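Local coordinates for hypothetical protein SA0798 (Staphylococcus aureus subsp. aureus N315, PDB 1XG8) that is of unknown function but belongs to the DUF1462 family and adopts a thioredoxin-like fold, at residues Q36-R41 against I95-I100; I53-D58 against E71-D76; N86-A91 against T101-Q106. One frame throughout, in Å; residues are numbered along the deposited sequence.

Contact 1 of 3, residues Q36-R41 against I95-I100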
ATOM      1  N   GLN A  36      -9.246  -0.006  -2.253  1.00 32.12           N
ATOM      2  CA  GLN A  36     -10.029   1.110  -2.752  1.00 32.30           C
ATOM      3  C   GLN A  36     -11.407   1.266  -2.114  1.00 33.25           C
ATOM      4  O   GLN A  36     -11.727   2.336  -1.605  1.00 35.07           O
ATOM      5  CB  GLN A  36     -10.124   1.030  -4.283  1.00 33.01           C
ATOM      6  CG  GLN A  36      -8.865   1.564  -4.974  1.00 34.83           C
ATOM      7  CD  GLN A  36      -8.573   0.930  -6.325  1.00 36.56           C
ATOM      8  OE1 GLN A  36      -8.411  -0.281  -6.428  1.00 38.91           O
ATOM      9  NE2 GLN A  36      -8.486   1.751  -7.364  1.00 36.77           N
ATOM     10  N   PRO A  37     -12.237   0.210  -2.112  1.00 33.57           N
ATOM     11  CA  PRO A  37     -13.567   0.339  -1.503  1.00 33.03           C
ATOM     12  C   PRO A  37     -13.462   0.516  -0.003  1.00 32.52           C
ATOM     13  O   PRO A  37     -14.184   1.301   0.589  1.00 33.44           O
ATOM     14  CB  PRO A  37     -14.251  -0.975  -1.868  1.00 32.46           C
ATOM     15  CG  PRO A  37     -13.571  -1.379  -3.118  1.00 32.56           C
ATOM     16  CD  PRO A  37     -12.125  -1.078  -2.809  1.00 33.09           C
ATOM     17  N   LEU A  38     -12.557  -0.237   0.603  1.00 33.04           N
ATOM     18  CA  LEU A  38     -12.330  -0.175   2.039  1.00 31.97           C
ATOM     19  C   LEU A  38     -12.194   1.265   2.528  1.00 32.77           C
ATOM     20  O   LEU A  38     -12.934   1.710   3.399  1.00 31.43           O
ATOM     21  CB  LEU A  38     -11.052  -0.938   2.385  1.00 32.23           C
ATOM     22  CG  LEU A  38     -10.644  -0.986   3.858  1.00 30.98           C
ATOM     23  CD1 LEU A  38     -11.614  -1.877   4.618  1.00 31.02           C
ATOM     24  CD2 LEU A  38      -9.216  -1.510   3.982  1.00 31.61           C
ATOM     25  N   LEU A  39     -11.239   1.992   1.961  1.00 33.42           N
ATOM     26  CA  LEU A  39     -10.992   3.364   2.371  1.00 33.50           C
ATOM     27  C   LEU A  39     -12.129   4.312   2.015  1.00 35.68           C
ATOM     28  O   LEU A  39     -12.451   5.218   2.789  1.00 36.52           O
ATOM     29  CB  LEU A  39      -9.686   3.857   1.756  1.00 30.00           C
ATOM     30  CG  LEU A  39      -8.478   2.983   2.070  1.00 27.12           C
ATOM     31  CD1 LEU A  39      -7.236   3.665   1.536  1.00 25.50           C
ATOM     32  CD2 LEU A  39      -8.367   2.755   3.568  1.00 24.12           C
ATOM     33  N   LYS A  40     -12.731   4.108   0.847  1.00 37.44           N
ATOM     34  CA  LYS A  40     -13.843   4.948   0.413  1.00 39.64           C
ATOM     35  C   LYS A  40     -15.001   4.844   1.406  1.00 39.39           C
ATOM     36  O   LYS A  40     -15.792   5.776   1.565  1.00 39.20           O
ATOM     37  CB  LYS A  40     -14.325   4.515  -0.973  1.00 43.18           C
ATOM     38  CG  LYS A  40     -15.635   5.180  -1.400  1.00 47.37           C
ATOM     39  CD  LYS A  40     -16.161   4.622  -2.716  1.00 50.91           C
ATOM     40  CE  LYS A  40     -16.400   3.120  -2.632  1.00 53.13           C
ATOM     41  NZ  LYS A  40     -17.288   2.768  -1.486  1.00 54.89           N
ATOM     42  N   ARG A  41     -15.081   3.705   2.083  1.00 38.68           N
ATOM     43  CA  ARG A  41     -16.139   3.447   3.047  1.00 38.79           C
ATOM     44  C   ARG A  41     -15.824   3.901   4.473  1.00 38.24           C
ATOM     45  O   ARG A  41     -16.667   4.495   5.140  1.00 37.81           O
ATOM     46  CB  ARG A  41     -16.469   1.956   3.028  1.00 39.86           C
ATOM     47  CG  ARG A  41     -17.393   1.474   4.129  1.00 42.46           C
ATOM     48  CD  ARG A  41     -17.874   0.073   3.801  1.00 45.04           C
ATOM     49  NE  ARG A  41     -16.771  -0.828   3.473  1.00 47.58           N
ATOM     50  CZ  ARG A  41     -16.765  -1.664   2.434  1.00 49.25           C
ATOM     51  NH1 ARG A  41     -17.805  -1.716   1.611  1.00 49.93           N
ATOM     52  NH2 ARG A  41     -15.718  -2.453   2.218  1.00 49.07           N
ATOM     53  N   ILE A  95      -1.326  -8.930   5.055  1.00 23.61           N
ATOM     54  CA  ILE A  95      -1.828  -7.628   5.460  1.00 22.23           C
ATOM     55  C   ILE A  95      -3.160  -7.667   6.196  1.00 21.86           C
ATOM     56  O   ILE A  95      -4.118  -8.273   5.728  1.00 20.52           O
ATOM     57  CB  ILE A  95      -1.962  -6.710   4.217  1.00 21.78           C
ATOM     58  CG1 ILE A  95      -0.582  -6.501   3.593  1.00 21.51           C
ATOM     59  CG2 ILE A  95      -2.593  -5.375   4.593  1.00 21.43           C
ATOM     60  CD1 ILE A  95      -0.631  -5.977   2.195  1.00 20.81           C
ATOM     61  N   GLN A  96      -3.202  -7.017   7.357  1.00 22.05           N
ATOM     62  CA  GLN A  96      -4.417  -6.948   8.155  1.00 22.63           C
ATOM     63  C   GLN A  96      -5.084  -5.601   7.973  1.00 21.82           C
ATOM     64  O   GLN A  96      -4.419  -4.578   7.814  1.00 20.50           O
ATOM     65  CB  GLN A  96      -4.120  -7.146   9.639  1.00 24.90           C
ATOM     66  CG  GLN A  96      -3.912  -8.586  10.063  1.00 29.49           C
ATOM     67  CD  GLN A  96      -3.770  -8.718  11.568  1.00 31.51           C
ATOM     68  OE1 GLN A  96      -4.574  -8.177  12.321  1.00 34.84           O
ATOM     69  NE2 GLN A  96      -2.751  -9.442  12.011  1.00 33.31           N
ATOM     70  N   THR A  97      -6.409  -5.620   8.009  1.00 22.10           N
ATOM     71  CA  THR A  97      -7.227  -4.432   7.858  1.00 23.92           C
ATOM     72  C   THR A  97      -6.887  -3.382   8.914  1.00 24.39           C
ATOM     73  O   THR A  97      -6.868  -2.192   8.621  1.00 24.45           O
ATOM     74  CB  THR A  97      -8.700  -4.800   7.996  1.00 23.34           C
ATOM     75  OG1 THR A  97      -8.945  -6.016   7.284  1.00 23.68           O
ATOM     76  CG2 THR A  97      -9.574  -3.707   7.425  1.00 24.14           C
ATOM     77  N   LYS A  98      -6.633  -3.834  10.140  1.00 24.94           N
ATOM     78  CA  LYS A  98      -6.292  -2.940  11.241  1.00 26.47           C
ATOM     79  C   LYS A  98      -5.008  -2.169  10.975  1.00 26.93           C
ATOM     80  O   LYS A  98      -4.879  -1.024  11.402  1.00 29.05           O
ATOM     81  CB  LYS A  98      -6.152  -3.723  12.543  1.00 27.54           C
ATOM     82  CG  LYS A  98      -7.476  -4.220  13.099  1.00 33.04           C
ATOM     83  CD  LYS A  98      -8.418  -3.063  13.431  1.00 36.65           C
ATOM     84  CE  LYS A  98      -9.806  -3.567  13.821  1.00 38.48           C
ATOM     85  NZ  LYS A  98      -9.753  -4.500  14.974  1.00 41.27           N
ATOM     86  N   GLN A  99      -4.058  -2.794  10.283  1.00 25.99           N
ATOM     87  CA  GLN A  99      -2.798  -2.128   9.952  1.00 27.10           C
ATOM     88  C   GLN A  99      -3.085  -0.901   9.089  1.00 26.58           C
ATOM     89  O   GLN A  99      -2.485   0.161   9.275  1.00 27.74           O
ATOM     90  CB  GLN A  99      -1.878  -3.046   9.158  1.00 26.64           C
ATOM     91  CG  GLN A  99      -1.501  -4.319   9.843  1.00 31.62           C
ATOM     92  CD  GLN A  99      -0.384  -5.019   9.111  1.00 34.06           C
ATOM     93  OE1 GLN A  99       0.743  -4.512   9.062  1.00 37.66           O
ATOM     94  NE2 GLN A  99      -0.684  -6.176   8.519  1.00 32.76           N
ATOM     95  N   ILE A 100      -3.993  -1.066   8.133  1.00 24.10           N
ATOM     96  CA  ILE A 100      -4.369   0.019   7.255  1.00 23.42           C
ATOM     97  C   ILE A 100      -5.132   1.089   8.034  1.00 23.47           C
ATOM     98  O   ILE A 100      -4.815   2.275   7.939  1.00 24.57           O
ATOM     99  CB  ILE A 100      -5.280  -0.457   6.103  1.00 22.41           C
ATOM    100  CG1 ILE A 100      -4.667  -1.669   5.399  1.00 21.07           C
ATOM    101  CG2 ILE A 100      -5.499   0.693   5.125  1.00 20.38           C
ATOM    102  CD1 ILE A 100      -3.285  -1.446   4.912  1.00 19.67           C
TER
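L38 and L39 of helix 28-42 meet T97 and I100 of helix 97-110 in a small apolar helix-to-helix contact, where the C-terminal half of helix 28-42 faces the first turn of helix 97-110. All the cross-contacts are between carbon atoms; no hydrogen bond crosses, and 140 Å² is buried over both sides. L38 extends with CG anti to its backbone N (chi1 -180°), which carries both methyls across the gap to the methyl branch of T97. CD1 of L38 lies 3.9 Å from CG2 of T97, and CD2 of L38 lies 4.1 Å from the same atom. L39 reaches over by its end alone, its CD2 standing 3.9 Å from CG2 of I100, and the two side chains cross at about a right angle. Segment 36-41 is kinked at P37, whose ring nitrogen has no hydrogen bond to the preceding turn, while Q96 takes the N-cap position of the other helix. Around the pair, T97 also packs on W34 and I100 on L35, and the sheet backs the contact: L39 lies on F48 and Y50 of strand 48-54, I100 on I83 and V90 of strands 82-85 and 88-92.

Contact 2 of 3, residues I53-D58 against E71-D76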
ATOM      1  N   ILE A  53       1.967  -0.791  -8.965  1.00 27.32           N
ATOM      2  CA  ILE A  53       3.263  -0.936  -9.595  1.00 28.08           C
ATOM      3  C   ILE A  53       3.726  -2.388  -9.607  1.00 28.96           C
ATOM      4  O   ILE A  53       4.017  -2.983  -8.566  1.00 28.57           O
ATOM      5  CB  ILE A  53       4.306  -0.053  -8.884  1.00 27.12           C
ATOM      6  CG1 ILE A  53       3.987   1.415  -9.164  1.00 25.45           C
ATOM      7  CG2 ILE A  53       5.714  -0.418  -9.336  1.00 26.76           C
ATOM      8  CD1 ILE A  53       4.855   2.374  -8.407  1.00 26.80           C
ATOM      9  N   ASP A  54       3.773  -2.947 -10.807  1.00 30.24           N
ATOM     10  CA  ASP A  54       4.212  -4.319 -11.020  1.00 30.94           C
ATOM     11  C   ASP A  54       5.741  -4.273 -11.002  1.00 30.46           C
ATOM     12  O   ASP A  54       6.351  -3.710 -11.909  1.00 31.07           O
ATOM     13  CB  ASP A  54       3.706  -4.785 -12.382  1.00 32.82           C
ATOM     14  CG  ASP A  54       3.916  -6.258 -12.612  1.00 35.28           C
ATOM     15  OD1 ASP A  54       5.041  -6.735 -12.361  1.00 35.82           O
ATOM     16  OD2 ASP A  54       2.958  -6.934 -13.055  1.00 36.08           O
ATOM     17  N   ILE A  55       6.360  -4.846  -9.974  1.00 29.86           N
ATOM     18  CA  ILE A  55       7.818  -4.828  -9.866  1.00 32.00           C
ATOM     19  C   ILE A  55       8.512  -5.563 -11.017  1.00 35.34           C
ATOM     20  O   ILE A  55       9.737  -5.708 -11.046  1.00 35.39           O
ATOM     21  CB  ILE A  55       8.286  -5.413  -8.506  1.00 29.53           C
ATOM     22  CG1 ILE A  55       7.925  -6.885  -8.395  1.00 28.86           C
ATOM     23  CG2 ILE A  55       7.606  -4.671  -7.363  1.00 29.15           C
ATOM     24  CD1 ILE A  55       8.295  -7.480  -7.051  1.00 29.04           C
ATOM     25  N   THR A  56       7.711  -6.014 -11.975  1.00 39.50           N
ATOM     26  CA  THR A  56       8.208  -6.719 -13.151  1.00 42.81           C
ATOM     27  C   THR A  56       8.261  -5.753 -14.333  1.00 46.04           C
ATOM     28  O   THR A  56       9.336  -5.359 -14.780  1.00 46.97           O
ATOM     29  CB  THR A  56       7.278  -7.898 -13.527  1.00 40.27           C
ATOM     30  OG1 THR A  56       7.471  -8.975 -12.605  1.00 39.41           O
ATOM     31  CG2 THR A  56       7.554  -8.374 -14.939  1.00 42.64           C
ATOM     32  N   LYS A  57       7.078  -5.379 -14.816  1.00 50.19           N
ATOM     33  CA  LYS A  57       6.906  -4.479 -15.955  1.00 53.40           C
ATOM     34  C   LYS A  57       7.989  -3.416 -16.150  1.00 56.32           C
ATOM     35  O   LYS A  57       8.552  -3.288 -17.245  1.00 58.33           O
ATOM     36  CB  LYS A  57       5.520  -3.834 -15.875  1.00 52.99           C
ATOM     37  CG  LYS A  57       4.411  -4.879 -15.993  1.00 54.45           C
ATOM     38  CD  LYS A  57       3.010  -4.310 -15.824  1.00 55.27           C
ATOM     39  CE  LYS A  57       1.977  -5.443 -15.879  1.00 56.35           C
ATOM     40  NZ  LYS A  57       0.566  -5.006 -15.627  1.00 56.79           N
ATOM     41  N   ASP A  58       8.285  -2.654 -15.105  1.00 58.67           N
ATOM     42  CA  ASP A  58       9.317  -1.619 -15.194  1.00 60.82           C
ATOM     43  C   ASP A  58       9.311  -0.833 -16.509  1.00 60.66           C
ATOM     44  O   ASP A  58      10.066   0.129 -16.668  1.00 60.78           O
ATOM     45  CB  ASP A  58      10.683  -2.262 -14.999  1.00 62.26           C
ATOM     46  CG  ASP A  58      10.796  -2.964 -13.670  1.00 63.78           C
ATOM     47  OD1 ASP A  58      11.747  -3.760 -13.514  1.00 65.64           O
ATOM     48  OD2 ASP A  58       9.940  -2.711 -12.786  1.00 63.31           O
ATOM     49  N   GLU A  71      13.289  -2.049  -4.491  1.00 33.09           N
ATOM     50  CA  GLU A  71      14.609  -2.588  -4.190  1.00 35.13           C
ATOM     51  C   GLU A  71      14.547  -3.525  -2.976  1.00 34.18           C
ATOM     52  O   GLU A  71      15.107  -4.625  -2.993  1.00 33.09           O
ATOM     53  CB  GLU A  71      15.592  -1.442  -3.909  1.00 39.13           C
ATOM     54  CG  GLU A  71      15.872  -0.509  -5.097  1.00 45.35           C
ATOM     55  CD  GLU A  71      17.123  -0.883  -5.908  1.00 50.85           C
ATOM     56  OE1 GLU A  71      17.394  -0.213  -6.936  1.00 52.21           O
ATOM     57  OE2 GLU A  71      17.840  -1.837  -5.520  1.00 52.91           O
ATOM     58  N   ARG A  72      13.852  -3.089  -1.929  1.00 33.42           N
ATOM     59  CA  ARG A  72      13.729  -3.881  -0.704  1.00 32.40           C
ATOM     60  C   ARG A  72      12.960  -5.168  -0.950  1.00 30.81           C
ATOM     61  O   ARG A  72      13.196  -6.183  -0.301  1.00 29.19           O
ATOM     62  CB  ARG A  72      13.022  -3.059   0.365  1.00 33.15           C
ATOM     63  CG  ARG A  72      13.298  -1.593   0.202  1.00 35.79           C
ATOM     64  CD  ARG A  72      12.694  -0.779   1.312  1.00 38.10           C
ATOM     65  NE  ARG A  72      13.300  -1.103   2.594  1.00 38.50           N
ATOM     66  CZ  ARG A  72      13.137  -0.368   3.684  1.00 38.77           C
ATOM     67  NH1 ARG A  72      12.388   0.722   3.622  1.00 39.10           N
ATOM     68  NH2 ARG A  72      13.724  -0.716   4.821  1.00 39.34           N
ATOM     69  N   ILE A  73      12.016  -5.111  -1.881  1.00 31.02           N
ATOM     70  CA  ILE A  73      11.231  -6.282  -2.211  1.00 30.13           C
ATOM     71  C   ILE A  73      12.129  -7.235  -2.987  1.00 30.63           C
ATOM     72  O   ILE A  73      12.188  -8.430  -2.691  1.00 31.40           O
ATOM     73  CB  ILE A  73      10.017  -5.922  -3.090  1.00 28.51           C
ATOM     74  CG1 ILE A  73       9.077  -4.978  -2.334  1.00 27.14           C
ATOM     75  CG2 ILE A  73       9.294  -7.201  -3.511  1.00 29.04           C
ATOM     76  CD1 ILE A  73       7.828  -4.577  -3.120  1.00 23.03           C
ATOM     77  N   GLU A  74      12.848  -6.693  -3.968  1.00 30.33           N
ATOM     78  CA  GLU A  74      13.728  -7.499  -4.802  1.00 32.17           C
ATOM     79  C   GLU A  74      14.849  -8.164  -4.018  1.00 32.80           C
ATOM     80  O   GLU A  74      15.387  -9.185  -4.439  1.00 32.89           O
ATOM     81  CB  GLU A  74      14.297  -6.646  -5.936  1.00 32.59           C
ATOM     82  CG  GLU A  74      13.224  -6.080  -6.884  1.00 36.23           C
ATOM     83  CD  GLU A  74      12.694  -7.091  -7.908  1.00 34.97           C
ATOM     84  OE1 GLU A  74      12.595  -8.290  -7.577  1.00 38.07           O
ATOM     85  OE2 GLU A  74      12.359  -6.682  -9.039  1.00 33.94           O
ATOM     86  N   GLN A  75      15.199  -7.596  -2.871  1.00 33.72           N
ATOM     87  CA  GLN A  75      16.250  -8.183  -2.045  1.00 34.62           C
ATOM     88  C   GLN A  75      15.629  -9.004  -0.906  1.00 35.52           C
ATOM     89  O   GLN A  75      16.292  -9.321   0.084  1.00 34.95           O
ATOM     90  CB  GLN A  75      17.160  -7.082  -1.486  1.00 33.80           C
ATOM     91  N   ASP A  76      14.347  -9.329  -1.048  1.00 38.04           N
ATOM     92  CA  ASP A  76      13.624 -10.132  -0.055  1.00 41.01           C
ATOM     93  C   ASP A  76      13.437  -9.493   1.313  1.00 41.07           C
ATOM     94  O   ASP A  76      12.949 -10.158   2.243  1.00 40.46           O
ATOM     95  CB  ASP A  76      14.325 -11.477   0.151  1.00 46.02           C
ATOM     96  CG  ASP A  76      14.885 -11.634   1.577  1.00 51.43           C
ATOM     97  OD1 ASP A  76      15.667 -10.736   2.019  1.00 53.95           O
ATOM     98  OD2 ASP A  76      14.541 -12.648   2.258  1.00 53.07           O
TER
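I55 and I73 touch through the ends of two branches, and this pairing carries the contact between the residues just beyond strand 48-54 and the last turn of helix 64-74. The CB of each isoleucine points toward the opposing segment, and the two side chains run at a slant to one another. CD1 of I55 comes within 3.7 Å of CG2 of I73, so a chain end meets a side branch. The torsions account for this: I55 holds CG1 between its backbone N and carbonyl carbon (chi1 65°), then continues straight to CD1, which reaches out toward the helix. I73 has CG2 anti to its backbone N, so that this methyl, and not its longer branch, receives I55.

E74 behaves differently. Its chain bends at chi2 (-79°), bringing the carboxylate end nearer to segment 53-58 than the start of the side chain would suggest. OE2 of E74 lies 3.4 Å from the carbonyl O of I55, but both are acceptors and no hydrogen bond joins them. The carbonyl oxygen, and perhaps D58, whose OD1 is 5.4 Å from OE2 of E74, might slightly disfavour the charged form of E74. With no polar bond between the segments, the 148 Å² buried rests chiefly on the isoleucines, I55 contributing the largest share.

The helix ends here: Q75 is the first residue to leave helical geometry, and R72 makes a salt bridge to E77 just beyond. Y80 packs on both I55 and I73, I70 adds to the side of I55, and Y13 of the inner strand 8-14 lies on I73. Packing of this kind, with the helix that follows the second strand covering a sheet face, is characteristic of the thioredoxin fold.

Contact 3 of 3, residues N86-A91 against T101-Q106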
ATOM      1  N   ASN A  86       1.552   7.969   0.696  1.00 21.30           N
ATOM      2  CA  ASN A  86       2.357   9.178   0.691  1.00 23.04           C
ATOM      3  C   ASN A  86       3.823   8.792   0.872  1.00 23.31           C
ATOM      4  O   ASN A  86       4.582   9.474   1.561  1.00 21.35           O
ATOM      5  CB  ASN A  86       1.881  10.127   1.794  1.00 24.97           C
ATOM      6  CG  ASN A  86       0.517  10.737   1.483  1.00 27.06           C
ATOM      7  OD1 ASN A  86      -0.244  11.078   2.388  1.00 27.67           O
ATOM      8  ND2 ASN A  86       0.213  10.886   0.194  1.00 23.77           N
ATOM      9  N   ASP A  87       4.198   7.678   0.239  1.00 24.22           N
ATOM     10  CA  ASP A  87       5.563   7.149   0.279  1.00 26.51           C
ATOM     11  C   ASP A  87       6.022   6.590   1.613  1.00 25.98           C
ATOM     12  O   ASP A  87       7.208   6.319   1.791  1.00 26.17           O
ATOM     13  CB  ASP A  87       6.565   8.208  -0.173  1.00 28.18           C
ATOM     14  CG  ASP A  87       6.558   8.408  -1.667  1.00 31.72           C
ATOM     15  OD1 ASP A  87       6.797   7.423  -2.399  1.00 35.82           O
ATOM     16  OD2 ASP A  87       6.313   9.549  -2.112  1.00 33.35           O
ATOM     17  N   GLU A  88       5.099   6.421   2.550  1.00 25.45           N
ATOM     18  CA  GLU A  88       5.450   5.878   3.854  1.00 26.35           C
ATOM     19  C   GLU A  88       5.043   4.406   3.909  1.00 25.89           C
ATOM     20  O   GLU A  88       3.978   4.037   3.407  1.00 25.10           O
ATOM     21  CB  GLU A  88       4.729   6.651   4.958  1.00 28.62           C
ATOM     22  CG  GLU A  88       4.956   8.150   4.922  1.00 32.83           C
ATOM     23  CD  GLU A  88       4.158   8.880   5.986  1.00 35.87           C
ATOM     24  OE1 GLU A  88       2.910   8.756   6.002  1.00 37.62           O
ATOM     25  OE2 GLU A  88       4.783   9.583   6.808  1.00 39.06           O
ATOM     26  N   TYR A  89       5.886   3.571   4.515  1.00 24.27           N
ATOM     27  CA  TYR A  89       5.595   2.148   4.637  1.00 24.16           C
ATOM     28  C   TYR A  89       4.384   1.915   5.526  1.00 24.53           C
ATOM     29  O   TYR A  89       4.312   2.434   6.640  1.00 23.38           O
ATOM     30  CB  TYR A  89       6.784   1.403   5.237  1.00 24.56           C
ATOM     31  CG  TYR A  89       6.447  -0.008   5.685  1.00 26.32           C
ATOM     32  CD1 TYR A  89       6.195  -1.021   4.757  1.00 25.66           C
ATOM     33  CD2 TYR A  89       6.344  -0.319   7.042  1.00 26.67           C
ATOM     34  CE1 TYR A  89       5.846  -2.304   5.171  1.00 26.25           C
ATOM     35  CE2 TYR A  89       5.999  -1.594   7.466  1.00 26.15           C
ATOM     36  CZ  TYR A  89       5.750  -2.579   6.530  1.00 27.09           C
ATOM     37  OH  TYR A  89       5.403  -3.831   6.959  1.00 25.07           O
ATOM     38  N   VAL A  90       3.437   1.127   5.029  1.00 24.13           N
ATOM     39  CA  VAL A  90       2.239   0.805   5.792  1.00 23.01           C
ATOM     40  C   VAL A  90       2.154  -0.692   6.090  1.00 22.45           C
ATOM     41  O   VAL A  90       2.088  -1.086   7.247  1.00 23.47           O
ATOM     42  CB  VAL A  90       0.967   1.260   5.046  1.00 22.46           C
ATOM     43  CG1 VAL A  90      -0.268   0.767   5.772  1.00 22.24           C
ATOM     44  CG2 VAL A  90       0.945   2.778   4.949  1.00 20.39           C
ATOM     45  N   ALA A  91       2.176  -1.524   5.049  1.00 22.83           N
ATOM     46  CA  ALA A  91       2.084  -2.978   5.218  1.00 21.91           C
ATOM     47  C   ALA A  91       2.642  -3.756   4.017  1.00 21.35           C
ATOM     48  O   ALA A  91       2.563  -3.296   2.879  1.00 21.58           O
ATOM     49  CB  ALA A  91       0.614  -3.374   5.457  1.00 19.62           C
ATOM     50  N   THR A 101      -6.131   0.681   8.810  1.00 21.89           N
ATOM     51  CA  THR A 101      -6.925   1.655   9.552  1.00 20.96           C
ATOM     52  C   THR A 101      -6.171   2.351  10.678  1.00 20.19           C
ATOM     53  O   THR A 101      -6.268   3.572  10.838  1.00 19.88           O
ATOM     54  CB  THR A 101      -8.226   1.017  10.118  1.00 20.75           C
ATOM     55  OG1 THR A 101      -7.904  -0.096  10.961  1.00 20.76           O
ATOM     56  CG2 THR A 101      -9.123   0.565   8.974  1.00 20.22           C
ATOM     57  N   ARG A 102      -5.412   1.592  11.454  1.00 18.30           N
ATOM     58  CA  ARG A 102      -4.674   2.204  12.541  1.00 18.94           C
ATOM     59  C   ARG A 102      -3.626   3.187  12.041  1.00 18.35           C
ATOM     60  O   ARG A 102      -3.298   4.146  12.727  1.00 18.81           O
ATOM     61  CB  ARG A 102      -4.036   1.127  13.420  1.00 19.81           C
ATOM     62  CG  ARG A 102      -5.062   0.361  14.239  1.00 20.12           C
ATOM     63  CD  ARG A 102      -4.431  -0.701  15.111  1.00 22.90           C
ATOM     64  NE  ARG A 102      -5.451  -1.426  15.866  1.00 27.16           N
ATOM     65  CZ  ARG A 102      -5.198  -2.397  16.740  1.00 29.88           C
ATOM     66  NH1 ARG A 102      -3.949  -2.773  16.983  1.00 32.15           N
ATOM     67  NH2 ARG A 102      -6.198  -2.988  17.384  1.00 30.53           N
ATOM     68  N   PHE A 103      -3.100   2.951  10.847  1.00 19.38           N
ATOM     69  CA  PHE A 103      -2.099   3.848  10.275  1.00 18.44           C
ATOM     70  C   PHE A 103      -2.758   5.196   9.955  1.00 17.62           C
ATOM     71  O   PHE A 103      -2.205   6.252  10.242  1.00 16.87           O
ATOM     72  CB  PHE A 103      -1.506   3.251   8.997  1.00 19.55           C
ATOM     73  CG  PHE A 103      -0.427   4.098   8.372  1.00 20.48           C
ATOM     74  CD1 PHE A 103       0.891   3.997   8.803  1.00 20.65           C
ATOM     75  CD2 PHE A 103      -0.734   5.014   7.360  1.00 20.74           C
ATOM     76  CE1 PHE A 103       1.899   4.796   8.234  1.00 20.56           C
ATOM     77  CE2 PHE A 103       0.264   5.819   6.785  1.00 20.86           C
ATOM     78  CZ  PHE A 103       1.586   5.708   7.225  1.00 20.47           C
ATOM     79  N   ILE A 104      -3.943   5.155   9.359  1.00 18.35           N
ATOM     80  CA  ILE A 104      -4.665   6.375   9.020  1.00 18.52           C
ATOM     81  C   ILE A 104      -5.244   7.027  10.274  1.00 20.85           C
ATOM     82  O   ILE A 104      -5.066   8.232  10.493  1.00 21.87           O
ATOM     83  CB  ILE A 104      -5.804   6.084   8.021  1.00 17.60           C
ATOM     84  CG1 ILE A 104      -5.211   5.651   6.683  1.00 15.68           C
ATOM     85  CG2 ILE A 104      -6.680   7.324   7.829  1.00 15.75           C
ATOM     86  CD1 ILE A 104      -6.254   5.233   5.685  1.00 19.31           C
ATOM     87  N   ASP A 105      -5.928   6.233  11.097  1.00 21.56           N
ATOM     88  CA  ASP A 105      -6.519   6.741  12.339  1.00 22.89           C
ATOM     89  C   ASP A 105      -5.494   7.480  13.179  1.00 23.36           C
ATOM     90  O   ASP A 105      -5.775   8.548  13.725  1.00 23.38           O
ATOM     91  CB  ASP A 105      -7.098   5.598  13.165  1.00 22.78           C
ATOM     92  CG  ASP A 105      -8.333   5.007  12.539  1.00 25.37           C
ATOM     93  OD1 ASP A 105      -8.831   5.578  11.538  1.00 26.38           O
ATOM     94  OD2 ASP A 105      -8.816   3.976  13.054  1.00 27.40           O
ATOM     95  N   GLN A 106      -4.306   6.899  13.283  1.00 22.98           N
ATOM     96  CA  GLN A 106      -3.232   7.499  14.049  1.00 24.55           C
ATOM     97  C   GLN A 106      -2.960   8.906  13.536  1.00 24.91           C
ATOM     98  O   GLN A 106      -2.727   9.817  14.329  1.00 25.59           O
ATOM     99  CB  GLN A 106      -1.970   6.640  13.942  1.00 27.76           C
ATOM    100  CG  GLN A 106      -0.804   7.128  14.777  1.00 31.65           C
ATOM    101  CD  GLN A 106      -0.245   8.446  14.283  1.00 35.12           C
ATOM    102  OE1 GLN A 106      -0.067   8.647  13.076  1.00 38.36           O
ATOM    103  NE2 GLN A 106       0.047   9.352  15.210  1.00 35.77           N
TER
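In the C-terminal beta-beta-alpha unit of the thioredoxin-like fold, F103 of helix 97-110 packs against the side chains of E88 and V90 and the backbone O of Y89, all on the edge strand 88-92. The axes of the short segments 88-91 (strand) and 101-106 (helix) approach to 9.4 Å, with N-to-C directions 138° apart. F103 spans this separation, its CG anti to the backbone N, which swings the ring out toward the strand. CG2 of V90 sits over one face of the ring, 3.6 Å from the F103 centroid and only 10° off the ring normal, a well-centred CH-pi contact. V90 belongs to a classic beta bulge, in which it and A91 both face I83. M85 of the adjoining strand touches both V90 and F103. At the ring edge, near its plane, OE1 of E88 lies 3.5 Å from CZ of F103, the carboxylate plane turned 81° from that of the ring. The O of Y89 approaches CE1 of F103 obliquely at 3.7 Å. No hydrogen bond links the segments. Instead the ring offers its electron-rich face to a methyl and its weakly positive C-H edge to the carboxylate oxygen of E88, whose salt bridge to K107 probably offsets the charge there.

In the fold
Contacts 1 and 3 share helix 97-110 and lie 10 Å apart between centres. They touch directly: CD1 of I100 is 3.8 Å from CG1 of V90, and CD2 of L39 is 3.9 Å from CD1 of I104, so the packing continues from helix 28-42 across helix 97-110 to the edge strand. Contact 2 stands apart, its centre about 23 Å from that of contact 1 and 20 Å from that of contact 3, on the other side of the chain's centre from both. Its nearest atoms are about 10 Å and 6 Å away respectively. The four-stranded sheet connects all three: strand 48-54 backs L39 of contact 1 and leads into I55 of contact 2, and strand 88-92 lines contact 3.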